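Local coordinates for protein Phi class glutathione transferase GSTF1 (Populus tremula x Populus tremuloides, PDB 4RI6) that probably catalyses the conjugation of glutathione to electrophilic substrates, with loss of a halide, in plant detoxification, at residues A[108-113]-A[167-172]; A[149-154]-A[193-198]. All blocks are in the same frame, centred on the assembly; numbering follows the deposited sequence. Where two conformers were deposited one is given.

Contact 1 lies nearer the middle of the molecule, its centre about 7 Å from the centre of the chain, whereas contact 2 is more peripheral, with its centre about 18 Å away; each includes two buried residues. They join different helix pairs: 93-122 with 164-179 in the first, 130-150 with 190-200 in the second. Helix 130-150 still serves both, since its Y147 bonds H169. The two contacts also touch directly, H169 CB lying 3.8 Å from W195 CH2. Contact 1 relies on aromatic rings and forms no hydrogen bond between its segments; the more peripheral contact 2 lays an apolar pair beside an arginine that binds backbone oxygens.

Contact 1 (A[108-113]-A[167-172]); sequences QTFGPP and LSHLPN
H169 thrusts the edge of its imidazole at the face of F110, in a tilted edge-to-face pair with centroids 4.4 Å apart and planes at 53°. Followed outward from the backbone, H169 CB first skirts the phenyl rim, 4.2 Å from F110 CE2, and H169 CG passes the same side at 4.1 Å from F110 CD2. H169 CD2 then makes the main contact: it stands over the centre of the F110 ring, 3.3 Å from F110 CD2, so its C-H points into the pi cloud. H169 NE2 continues past the ring to lie 3.8 Å from F110 CB, and at this buried tip it is hydrogen-bonded to the hydroxyl of Y147 on helix 130-150. H169 ND1 is paired with the carbonyl of A165, one turn back, which leaves the imidazole gripped at both nitrogens. Histidine suits the place because it offers a carbon edge to the phenyl and polar atoms to two other partners.

These rings join two nearly parallel helices of the all-helical C-terminal domain of the glutathione transferase fold, with local axes 10.2 Å apart. F110 carries its CG anti to the backbone N (chi1 170°), which extends the ring across the interval. Farther along, N172 CB adds an oblique contact to F110 CE2, while N172 ND2 has a weak hydrogen bond to S114 OG.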
# COMPACT_ATOMS: atom_id res chain seq x y z
N GLN A 108 2.96 -3.71 1.16
CA GLN A 108 2.79 -4.88 0.32
C GLN A 108 3.59 -6.11 0.72
O GLN A 108 3.22 -7.21 0.36
CB GLN A 108 3.19 -4.53 -1.12
CG GLN A 108 2.34 -3.45 -1.75
CD GLN A 108 0.87 -3.78 -1.72
OE1 GLN A 108 0.47 -4.81 -2.21
NE2 GLN A 108 0.07 -2.95 -1.09
N THR A 109 4.68 -5.91 1.45
CA THR A 109 5.64 -7.00 1.68
C THR A 109 5.83 -7.36 3.17
O THR A 109 5.65 -8.50 3.57
CB THR A 109 6.98 -6.62 1.00
OG1 THR A 109 6.71 -6.41 -0.39
CG2 THR A 109 8.03 -7.72 1.18
N PHE A 110 6.19 -6.37 3.97
CA PHE A 110 6.37 -6.55 5.41
C PHE A 110 5.04 -6.60 6.15
O PHE A 110 4.84 -7.42 7.02
CB PHE A 110 7.24 -5.39 5.95
CG PHE A 110 7.33 -5.30 7.46
CD1 PHE A 110 8.34 -5.96 8.13
CD2 PHE A 110 6.43 -4.53 8.19
CE1 PHE A 110 8.45 -5.87 9.51
CE2 PHE A 110 6.54 -4.43 9.57
CZ PHE A 110 7.57 -5.10 10.22
N GLY A 111 4.14 -5.71 5.78
CA GLY A 111 2.88 -5.52 6.48
C GLY A 111 1.97 -6.74 6.54
O GLY A 111 1.42 -7.06 7.58
N PRO A 112 1.77 -7.41 5.39
CA PRO A 112 0.86 -8.56 5.45
C PRO A 112 1.27 -9.68 6.44
O PRO A 112 0.45 -10.03 7.29
CB PRO A 112 0.82 -9.03 4.00
CG PRO A 112 1.06 -7.76 3.22
CD PRO A 112 2.08 -7.01 4.01
N PRO A 113 2.50 -10.22 6.35
CA PRO A 113 2.80 -11.29 7.30
C PRO A 113 2.96 -10.80 8.73
O PRO A 113 2.55 -11.49 9.65
CB PRO A 113 4.12 -11.87 6.78
CG PRO A 113 4.72 -10.75 6.01
CD PRO A 113 3.56 -10.08 5.34
N LEU A 167 9.04 4.67 10.06
CA LEU A 167 7.91 4.90 10.96
C LEU A 167 6.82 3.87 10.72
O LEU A 167 6.28 3.30 11.67
CB LEU A 167 7.38 6.33 10.80
CG LEU A 167 6.31 6.81 11.77
CD1 LEU A 167 6.29 8.33 11.81
CD2 LEU A 167 4.92 6.25 11.41
N SER A 168 6.55 3.58 9.46
CA SER A 168 5.43 2.73 9.13
C SER A 168 5.62 1.28 9.61
O SER A 168 4.62 0.55 9.76
CB SER A 168 5.20 2.79 7.60
OG SER A 168 3.90 2.38 7.26
N HIS A 169 6.88 0.88 9.88
CA HIS A 169 7.19 -0.45 10.42
C HIS A 169 7.03 -0.56 11.94
O HIS A 169 6.99 -1.66 12.48
CB HIS A 169 8.61 -0.86 10.05
CG HIS A 169 8.81 -1.17 8.61
ND1 HIS A 169 8.90 -0.19 7.64
CD2 HIS A 169 8.92 -2.35 7.96
CE1 HIS A 169 9.04 -0.77 6.46
NE2 HIS A 169 9.05 -2.08 6.62
N LEU A 170 6.96 0.57 12.61
CA LEU A 170 6.92 0.56 14.07
C LEU A 170 5.71 -0.20 14.65
O LEU A 170 5.89 -0.97 15.59
CB LEU A 170 6.94 1.99 14.61
CG LEU A 170 8.32 2.67 14.55
CD1 LEU A 170 8.22 4.18 14.79
CD2 LEU A 170 9.27 2.04 15.56
N PRO A 171 4.49 -0.01 14.10
CA PRO A 171 3.37 -0.63 14.84
C PRO A 171 3.40 -2.16 14.88
O PRO A 171 3.24 -2.74 15.96
CB PRO A 171 2.14 -0.11 14.09
CG PRO A 171 2.59 1.21 13.52
CD PRO A 171 4.02 0.97 13.11
N ASN A 172 3.61 -2.83 13.75
CA ASN A 172 3.65 -4.28 13.79
C ASN A 172 4.94 -4.77 14.41
O ASN A 172 4.95 -5.76 15.14
CB ASN A 172 3.47 -4.88 12.39
CG ASN A 172 2.04 -4.81 11.92
OD1 ASN A 172 1.12 -4.64 12.71
ND2 ASN A 172 1.84 -4.95 10.63

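Contact 2 (A[149-154]-A[193-198]); sequences QKLGQT and NRWWTE
L151 and W195 form the tightly packed half of this contact. L151 CD1 rests over one face of the indole, 4.0 Å from the centroid of the five-membered ring in a CH-pi contact, while L151 CD2 reaches W195 CD1 at 3.8 Å. Leucine's forked end suits the broad indole, letting both methyls touch it; L157 flanks both residues, and W195 NE1 is satisfied by D166.

On the more exposed side the contact is polar, made by the partly exposed R194 reaching backbone oxygens. R194 bends at chi3 (73°) and turns its guanidinium end-on, so that NH1 and NH2 both donate to L151 O, at 3.0 and 2.9 Å. Sharing one acceptor leaves both bonds bent, near 145° at the hydrogen. The oxygen lies in the guanidinium plane; NH2 meets one of its lone pairs, whereas NH1 comes tilted from the carbonyl plane. NH2 also bonds R155 O and makes a weak bond to T154 O. Without the guanidinium, as with an alanine here, L151 O is likely to lose both R194 donors, and the 151-154 backbone its tie to helix 190-200. A positive charge beside the backbone carbonyls of 151-154 should be electrostatically favourable, while the leucine packs against the apolar indole face.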
# COMPACT_ATOMS: atom_id res chain seq x y z
N GLN A 149 20.40 -6.91 4.73
CA GLN A 149 21.38 -6.51 3.73
C GLN A 149 21.32 -5.00 3.47
O GLN A 149 22.33 -4.30 3.49
CB GLN A 149 21.17 -7.34 2.44
CG GLN A 149 21.46 -8.86 2.64
CD GLN A 149 20.92 -9.80 1.55
OE1 GLN A 149 19.75 -9.74 1.15
NE2 GLN A 149 21.77 -10.72 1.09
N LYS A 150 20.11 -4.48 3.28
CA LYS A 150 19.89 -3.06 3.04
C LYS A 150 20.43 -2.20 4.18
O LYS A 150 21.08 -1.17 3.96
CB LYS A 150 18.39 -2.80 2.87
CG LYS A 150 18.00 -1.35 2.57
CD LYS A 150 18.47 -0.94 1.16
CE LYS A 150 18.12 0.52 0.78
NZ LYS A 150 18.90 1.51 1.53
N LEU A 151 20.16 -2.64 5.40
CA LEU A 151 20.52 -1.86 6.59
C LEU A 151 22.02 -2.01 6.95
O LEU A 151 22.52 -1.35 7.84
CB LEU A 151 19.62 -2.24 7.76
CG LEU A 151 18.16 -1.79 7.53
CD1 LEU A 151 17.24 -2.49 8.47
CD2 LEU A 151 18.02 -0.29 7.67
N GLY A 152 22.74 -2.85 6.20
CA GLY A 152 24.19 -2.83 6.24
C GLY A 152 24.78 -1.77 5.33
O GLY A 152 25.97 -1.46 5.44
N GLN A 153 23.95 -1.21 4.44
CA GLN A 153 24.38 -0.20 3.48
C GLN A 153 23.98 1.19 3.93
O GLN A 153 24.75 2.13 3.80
CB GLN A 153 23.76 -0.50 2.10
CG GLN A 153 24.18 -1.84 1.53
CD GLN A 153 23.37 -2.29 0.31
OE1 GLN A 153 22.22 -1.88 0.06
NE2 GLN A 153 23.98 -3.19 -0.46
N THR A 154 22.77 1.30 4.46
CA THR A 154 22.23 2.57 4.95
C THR A 154 21.79 2.42 6.39
O THR A 154 21.51 1.32 6.86
CB THR A 154 21.06 3.06 4.11
OG1 THR A 154 20.06 2.05 4.05
CG2 THR A 154 21.52 3.39 2.70
N ASN A 193 18.38 -5.30 14.01
CA ASN A 193 18.27 -5.01 15.42
C ASN A 193 18.74 -3.59 15.75
O ASN A 193 18.14 -2.90 16.55
CB ASN A 193 19.06 -6.04 16.24
CG ASN A 193 18.95 -5.78 17.72
OD1 ASN A 193 17.91 -6.01 18.33
ND2 ASN A 193 20.03 -5.30 18.29
N ARG A 194 19.81 -3.15 15.09
CA ARG A 194 20.31 -1.79 15.27
C ARG A 194 19.24 -0.77 14.87
O ARG A 194 18.91 0.17 15.61
CB ARG A 194 21.56 -1.57 14.44
CG ARG A 194 22.14 -0.17 14.55
CD ARG A 194 22.93 0.18 13.33
NE ARG A 194 22.05 0.44 12.18
CZ ARG A 194 22.21 -0.07 10.98
NH1 ARG A 194 23.18 -0.95 10.73
NH2 ARG A 194 21.37 0.27 10.01
N TRP A 195 18.73 -0.97 13.66
CA TRP A 195 17.68 -0.15 13.12
C TRP A 195 16.46 -0.14 14.04
O TRP A 195 15.96 0.93 14.38
CB TRP A 195 17.31 -0.69 11.74
CG TRP A 195 16.04 -0.21 11.11
CD1 TRP A 195 15.82 0.99 10.52
CD2 TRP A 195 14.85 -0.98 10.92
NE1 TRP A 195 14.55 1.02 9.98
CE2 TRP A 195 13.93 -0.17 10.22
CE3 TRP A 195 14.47 -2.27 11.29
CZ2 TRP A 195 12.65 -0.62 9.85
CZ3 TRP A 195 13.18 -2.71 10.94
CH2 TRP A 195 12.30 -1.88 10.22
N TRP A 196 16.01 -1.32 14.46
CA TRP A 196 14.87 -1.43 15.35
C TRP A 196 15.09 -0.63 16.64
O TRP A 196 14.19 0.09 17.13
CB TRP A 196 14.55 -2.89 15.70
CG TRP A 196 13.36 -2.88 16.59
CD1 TRP A 196 13.32 -3.16 17.91
CD2 TRP A 196 12.03 -2.47 16.23
NE1 TRP A 196 12.07 -2.97 18.41
CE2 TRP A 196 11.25 -2.53 17.40
CE3 TRP A 196 11.44 -2.06 15.04
CZ2 TRP A 196 9.91 -2.20 17.41
CZ3 TRP A 196 10.11 -1.73 15.06
CH2 TRP A 196 9.36 -1.81 16.23
N THR A 197 16.30 -0.74 17.18
CA THR A 197 16.64 -0.02 18.39
C THR A 197 16.56 1.47 18.15
O THR A 197 15.99 2.20 18.95
CB THR A 197 18.05 -0.42 18.87
OG1 THR A 197 18.08 -1.82 19.14
CG2 THR A 197 18.41 0.31 20.12
N GLU A 198 17.09 1.95 17.03
CA GLU A 198 17.06 3.39 16.78
C GLU A 198 15.65 3.90 16.59
O GLU A 198 15.29 4.93 17.13
CB GLU A 198 17.89 3.77 15.55
CG GLU A 198 19.38 3.50 15.68
CD GLU A 198 20.19 4.57 14.99
OE1 GLU A 198 20.92 4.25 14.01
OE2 GLU A 198 20.12 5.74 15.43